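Long-range contact in UDP-glucose:anthocyanidin 3-O-glucosyltransferase (PDB 4REL), which belongs to the plant glycosyltransferases of the GT-B fold, built from two Rossmann-like domains: residues Q328-T342 and S348-R362. Residues are numbered along the deposited sequence; the frame is centred on the assembly and turned at random.
Sequences QSHVLSHGSVGVFVT and SVMESVSNGVPMICR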
loop_
_atom_site.group_PDB
_atom_site.type_symbol
_atom_site.label_atom_id
_atom_site.label_comp_id
_atom_site.label_asym_id
_atom_site.label_seq_id
_atom_site.Cartn_x
_atom_site.Cartn_y
_atom_site.Cartn_z
ATOM N N GLN A 328 -3.872 -11.618 -8.271
ATOM C CA GLN A 328 -3.192 -10.472 -8.877
ATOM C C GLN A 328 -1.682 -10.653 -8.996
ATOM O O GLN A 328 -1.105 -10.293 -10.014
ATOM C CB GLN A 328 -3.532 -9.174 -8.145
ATOM C CG GLN A 328 -2.861 -7.942 -8.750
ATOM C CD GLN A 328 -3.337 -6.656 -8.128
ATOM O OE1 GLN A 328 -4.387 -6.130 -8.495
ATOM N NE2 GLN A 328 -2.564 -6.134 -7.183
ATOM N N SER A 329 -1.061 -11.238 -7.967
ATOM C CA SER A 329 0.375 -11.506 -7.972
ATOM C C SER A 329 0.754 -12.311 -9.198
ATOM O O SER A 329 1.727 -12.000 -9.889
ATOM C CB SER A 329 0.779 -12.300 -6.719
ATOM O OG SER A 329 0.529 -11.560 -5.541
ATOM N N HIS A 330 -0.030 -13.354 -9.463
ATOM C CA HIS A 330 0.229 -14.221 -10.601
ATOM C C HIS A 330 -0.122 -13.531 -11.905
ATOM O O HIS A 330 0.556 -13.734 -12.919
ATOM C CB HIS A 330 -0.557 -15.523 -10.471
ATOM C CG HIS A 330 0.028 -16.479 -9.479
ATOM N ND1 HIS A 330 -0.169 -16.356 -8.120
ATOM C CD2 HIS A 330 0.810 -17.571 -9.651
ATOM C CE1 HIS A 330 0.467 -17.334 -7.497
ATOM N NE2 HIS A 330 1.066 -18.085 -8.402
ATOM N N VAL A 331 -1.182 -12.726 -11.894
ATOM C CA VAL A 331 -1.562 -11.996 -13.108
ATOM C C VAL A 331 -0.492 -10.985 -13.487
ATOM O O VAL A 331 -0.067 -10.925 -14.641
ATOM C CB VAL A 331 -2.937 -11.312 -12.982
ATOM C CG1 VAL A 331 -3.187 -10.356 -14.165
ATOM C CG2 VAL A 331 -4.045 -12.366 -12.900
ATOM N N LEU A 332 -0.022 -10.213 -12.511
ATOM C CA LEU A 332 0.996 -9.203 -12.790
ATOM C C LEU A 332 2.346 -9.823 -13.160
ATOM O O LEU A 332 3.163 -9.195 -13.834
ATOM C CB LEU A 332 1.120 -8.202 -11.634
ATOM C CG LEU A 332 0.014 -7.133 -11.591
ATOM C CD1 LEU A 332 0.101 -6.296 -10.320
ATOM C CD2 LEU A 332 0.090 -6.236 -12.836
ATOM N N SER A 333 2.569 -11.070 -12.764
ATOM C CA SER A 333 3.802 -11.752 -13.146
ATOM C C SER A 333 3.671 -12.530 -14.452
ATOM O O SER A 333 4.624 -13.186 -14.881
ATOM C CB SER A 333 4.297 -12.674 -12.025
ATOM O OG SER A 333 3.350 -13.677 -11.730
ATOM N N HIS A 334 2.509 -12.453 -15.098
ATOM C CA HIS A 334 2.317 -13.164 -16.365
ATOM C C HIS A 334 2.817 -12.331 -17.535
ATOM O O HIS A 334 2.472 -11.150 -17.672
ATOM C CB HIS A 334 0.848 -13.555 -16.591
ATOM C CG HIS A 334 0.665 -14.589 -17.662
ATOM N ND1 HIS A 334 0.892 -14.329 -18.997
ATOM C CD2 HIS A 334 0.296 -15.892 -17.589
ATOM C CE1 HIS A 334 0.663 -15.424 -19.703
ATOM N NE2 HIS A 334 0.300 -16.387 -18.872
ATOM N N GLY A 335 3.624 -12.956 -18.384
ATOM C CA GLY A 335 4.273 -12.259 -19.479
ATOM C C GLY A 335 3.308 -11.659 -20.486
ATOM O O GLY A 335 3.679 -10.751 -21.230
ATOM N N SER A 336 2.072 -12.153 -20.506
ATOM C CA SER A 336 1.068 -11.653 -21.442
ATOM C C SER A 336 0.530 -10.273 -21.075
ATOM O O SER A 336 -0.027 -9.575 -21.928
ATOM C CB SER A 336 -0.101 -12.636 -21.578
ATOM O OG SER A 336 0.301 -13.796 -22.285
ATOM N N VAL A 337 0.688 -9.880 -19.815
ATOM C CA VAL A 337 0.161 -8.588 -19.359
ATOM C C VAL A 337 1.091 -7.456 -19.779
ATOM O O VAL A 337 2.273 -7.456 -19.424
ATOM C CB VAL A 337 -0.052 -8.573 -17.827
ATOM C CG1 VAL A 337 -0.515 -7.187 -17.339
ATOM C CG2 VAL A 337 -1.054 -9.649 -17.428
ATOM N N GLY A 338 0.553 -6.495 -20.533
ATOM C CA GLY A 338 1.364 -5.432 -21.097
ATOM C C GLY A 338 1.150 -4.089 -20.433
ATOM O O GLY A 338 1.970 -3.186 -20.572
ATOM N N VAL A 339 0.055 -3.947 -19.699
ATOM C CA VAL A 339 -0.188 -2.706 -18.967
ATOM C C VAL A 339 -1.116 -2.981 -17.791
ATOM O O VAL A 339 -1.989 -3.847 -17.878
ATOM C CB VAL A 339 -0.754 -1.587 -19.898
ATOM C CG1 VAL A 339 -2.184 -1.902 -20.344
ATOM C CG2 VAL A 339 -0.693 -0.225 -19.217
ATOM N N PHE A 340 -0.903 -2.254 -16.692
ATOM C CA PHE A 340 -1.710 -2.361 -15.486
ATOM C C PHE A 340 -2.411 -1.010 -15.315
ATOM O O PHE A 340 -1.756 0.026 -15.171
ATOM C CB PHE A 340 -0.791 -2.633 -14.301
ATOM C CG PHE A 340 -1.490 -2.730 -12.964
ATOM C CD1 PHE A 340 -2.813 -3.142 -12.859
ATOM C CD2 PHE A 340 -0.802 -2.411 -11.803
ATOM C CE1 PHE A 340 -3.433 -3.242 -11.618
ATOM C CE2 PHE A 340 -1.419 -2.500 -10.557
ATOM C CZ PHE A 340 -2.737 -2.916 -10.469
ATOM N N VAL A 341 -3.739 -1.028 -15.370
ATOM C CA VAL A 341 -4.541 0.179 -15.223
ATOM C C VAL A 341 -4.998 0.172 -13.773
ATOM O O VAL A 341 -5.729 -0.734 -13.337
ATOM C CB VAL A 341 -5.725 0.131 -16.187
ATOM C CG1 VAL A 341 -6.590 1.387 -16.046
ATOM C CG2 VAL A 341 -5.210 -0.038 -17.619
ATOM N N THR A 342 -4.550 1.168 -13.015
ATOM C CA THR A 342 -4.561 1.057 -11.562
ATOM C C THR A 342 -4.894 2.369 -10.860
ATOM O O THR A 342 -4.650 3.459 -11.391
ATOM C CB THR A 342 -3.188 0.561 -11.056
ATOM O OG1 THR A 342 -3.185 0.513 -9.624
ATOM C CG2 THR A 342 -2.068 1.486 -11.518
ATOM N N SER A 348 -0.334 -2.723 -4.991
ATOM C CA SER A 348 -0.537 -2.892 -6.423
ATOM C C SER A 348 0.667 -2.362 -7.183
ATOM O O SER A 348 1.185 -3.036 -8.075
ATOM C CB SER A 348 -1.791 -2.142 -6.889
ATOM O OG SER A 348 -2.964 -2.736 -6.383
ATOM N N VAL A 349 1.113 -1.159 -6.824
ATOM C CA VAL A 349 2.269 -0.558 -7.474
ATOM C C VAL A 349 3.516 -1.413 -7.261
ATOM O O VAL A 349 4.280 -1.654 -8.204
ATOM C CB VAL A 349 2.540 0.865 -6.955
ATOM C CG1 VAL A 349 3.823 1.418 -7.565
ATOM C CG2 VAL A 349 1.356 1.777 -7.266
ATOM N N MET A 350 3.721 -1.862 -6.023
ATOM C CA MET A 350 4.850 -2.724 -5.694
ATOM C C MET A 350 4.880 -3.946 -6.605
ATOM O O MET A 350 5.928 -4.296 -7.150
ATOM C CB MET A 350 4.761 -3.157 -4.220
ATOM C CG MET A 350 5.938 -3.982 -3.723
ATOM S SD MET A 350 5.900 -5.743 -4.156
ATOM C CE MET A 350 4.694 -6.386 -2.999
ATOM N N GLU A 351 3.722 -4.588 -6.768
ATOM C CA GLU A 351 3.621 -5.788 -7.586
ATOM C C GLU A 351 3.869 -5.451 -9.050
ATOM O O GLU A 351 4.498 -6.219 -9.777
ATOM C CB GLU A 351 2.246 -6.460 -7.416
ATOM C CG GLU A 351 2.077 -7.171 -6.071
ATOM C CD GLU A 351 0.707 -7.805 -5.884
ATOM O OE1 GLU A 351 -0.188 -7.596 -6.726
ATOM O OE2 GLU A 351 0.519 -8.513 -4.875
ATOM N N SER A 352 3.376 -4.302 -9.486
ATOM C CA SER A 352 3.556 -3.937 -10.890
ATOM C C SER A 352 5.028 -3.685 -11.219
ATOM O O SER A 352 5.556 -4.216 -12.204
ATOM C CB SER A 352 2.712 -2.715 -11.234
ATOM O OG SER A 352 2.404 -2.696 -12.619
ATOM N N VAL A 353 5.706 -2.889 -10.399
ATOM C CA VAL A 353 7.088 -2.541 -10.731
ATOM C C VAL A 353 8.024 -3.732 -10.561
ATOM O O VAL A 353 9.010 -3.856 -11.284
ATOM C CB VAL A 353 7.619 -1.308 -9.954
ATOM C CG1 VAL A 353 6.775 -0.067 -10.268
ATOM C CG2 VAL A 353 7.660 -1.576 -8.458
ATOM N N SER A 354 7.714 -4.622 -9.626
ATOM C CA SER A 354 8.584 -5.773 -9.419
ATOM C C SER A 354 8.452 -6.772 -10.566
ATOM O O SER A 354 9.312 -7.627 -10.753
ATOM C CB SER A 354 8.329 -6.439 -8.060
ATOM O OG SER A 354 7.004 -6.915 -7.968
ATOM N N ASN A 355 7.386 -6.641 -11.354
ATOM C CA ASN A 355 7.160 -7.534 -12.485
ATOM C C ASN A 355 7.391 -6.904 -13.859
ATOM O O ASN A 355 7.165 -7.550 -14.886
ATOM C CB ASN A 355 5.752 -8.132 -12.411
ATOM C CG ASN A 355 5.638 -9.201 -11.353
ATOM O OD1 ASN A 355 6.239 -10.270 -11.473
ATOM N ND2 ASN A 355 4.862 -8.929 -10.308
ATOM N N GLY A 356 7.836 -5.652 -13.881
ATOM C CA GLY A 356 8.112 -4.954 -15.130
ATOM C C GLY A 356 6.868 -4.572 -15.925
ATOM O O GLY A 356 6.914 -4.456 -17.147
ATOM N N VAL A 357 5.749 -4.365 -15.243
ATOM C CA VAL A 357 4.528 -3.998 -15.954
ATOM C C VAL A 357 4.300 -2.495 -15.857
ATOM O O VAL A 357 4.174 -1.955 -14.753
ATOM C CB VAL A 357 3.304 -4.745 -15.411
ATOM C CG1 VAL A 357 2.041 -4.286 -16.153
ATOM C CG2 VAL A 357 3.499 -6.235 -15.575
ATOM N N PRO A 358 4.251 -1.811 -17.010
ATOM C CA PRO A 358 4.036 -0.361 -17.020
ATOM C C PRO A 358 2.594 -0.032 -16.645
ATOM O O PRO A 358 1.729 -0.907 -16.734
ATOM C CB PRO A 358 4.331 0.025 -18.473
ATOM C CG PRO A 358 4.042 -1.209 -19.252
ATOM C CD PRO A 358 4.458 -2.354 -18.365
ATOM N N MET A 359 2.332 1.197 -16.206
ATOM C CA MET A 359 1.016 1.507 -15.645
ATOM C C MET A 359 0.301 2.679 -16.302
ATOM O O MET A 359 0.931 3.590 -16.815
ATOM C CB MET A 359 1.147 1.773 -14.144
ATOM C CG MET A 359 1.350 0.509 -13.326
ATOM S SD MET A 359 1.929 0.819 -11.651
ATOM C CE MET A 359 3.675 1.125 -11.952
ATOM N N ILE A 360 -1.031 2.623 -16.288
ATOM C CA ILE A 360 -1.876 3.777 -16.582
ATOM C C ILE A 360 -2.593 4.070 -15.283
ATOM O O ILE A 360 -3.240 3.183 -14.715
ATOM C CB ILE A 360 -2.922 3.463 -17.660
ATOM C CG1 ILE A 360 -2.243 3.201 -19.001
ATOM C CG2 ILE A 360 -3.930 4.619 -17.792
ATOM C CD1 ILE A 360 -3.155 2.554 -20.038
ATOM N N CYS A 361 -2.470 5.305 -14.805
ATOM C CA CYS A 361 -2.813 5.638 -13.425
ATOM C C CYS A 361 -4.008 6.566 -13.339
ATOM O O CYS A 361 -4.073 7.566 -14.044
ATOM C CB CYS A 361 -1.638 6.349 -12.754
ATOM S SG CYS A 361 -0.091 5.402 -12.750
ATOM N N ARG A 362 -4.946 6.228 -12.465
ATOM C CA ARG A 362 -6.020 7.145 -12.109
ATOM C C ARG A 362 -6.119 7.143 -10.591
ATOM O O ARG A 362 -6.888 6.373 -10.018
ATOM C CB ARG A 362 -7.345 6.696 -12.742
ATOM C CG ARG A 362 -8.405 7.801 -12.912
ATOM C CD ARG A 362 -8.793 8.415 -11.571
ATOM N NE ARG A 362 -10.106 9.052 -11.543
ATOM C CZ ARG A 362 -10.493 9.897 -10.592
ATOM N NH1 ARG A 362 -9.664 10.208 -9.600
ATOM N NH2 ARG A 362 -11.709 10.427 -10.628
HETATM O O HOH W 1 -5.623 -3.536 -7.727
HETATM O O HOH W 2 4.111 -11.048 -8.444
#
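The ring of F340 meets S348 and S352 with its edge, and this one side chain shows how a beta-alpha-beta crossover seals its helix onto its sheet. Both segments fall in what the sequence marks as the PSPG box of plant glycosyltransferases. With CG anti to the backbone N (chi1 178°), the phenyl leaves strand 337-342 toward helix 346-354, where S348 CB lies in the ring plane and S352 OG comes 3.3 Å from F340 CD2. L332 CD2 covers one face near the rim, T342 CB the other. S352 OG is itself fixed by donating to V357 O at 2.9 Å, while V357 CG1 packs 3.8 Å from F340 CB. M359 adds an oblique Met-aromatic contact, its SD 5.4 Å from the F340 ring centroid.

Parallel strands 337-342 and 359-361 bond directly: F340 N donates to P358 O, I360 N to F340 O, T342 N to I360 O and R362 N to T342 O. On the sheet face away from F340, V339 CG2 touches I360 CG1 at 3.8 Å, and helix 392-403 covers these residues.

At the solvent-facing side, E351 receives two donors from helix 328-332. Q328 NE2 reaches E351 OE1 at 2.8 Å in a nearly straight bond (169°), the amide and carboxylate planes 85° apart; S329 OG meets E351 OE2 at 3.1 Å, also from above the carboxylate plane. N347 also donates to OE2, while Q328 OE1 accepts from Y268. Different donors on OE1 and OE2 limit rotation of the carboxylate and tie the two helices together beside the largely apolar layer round F340.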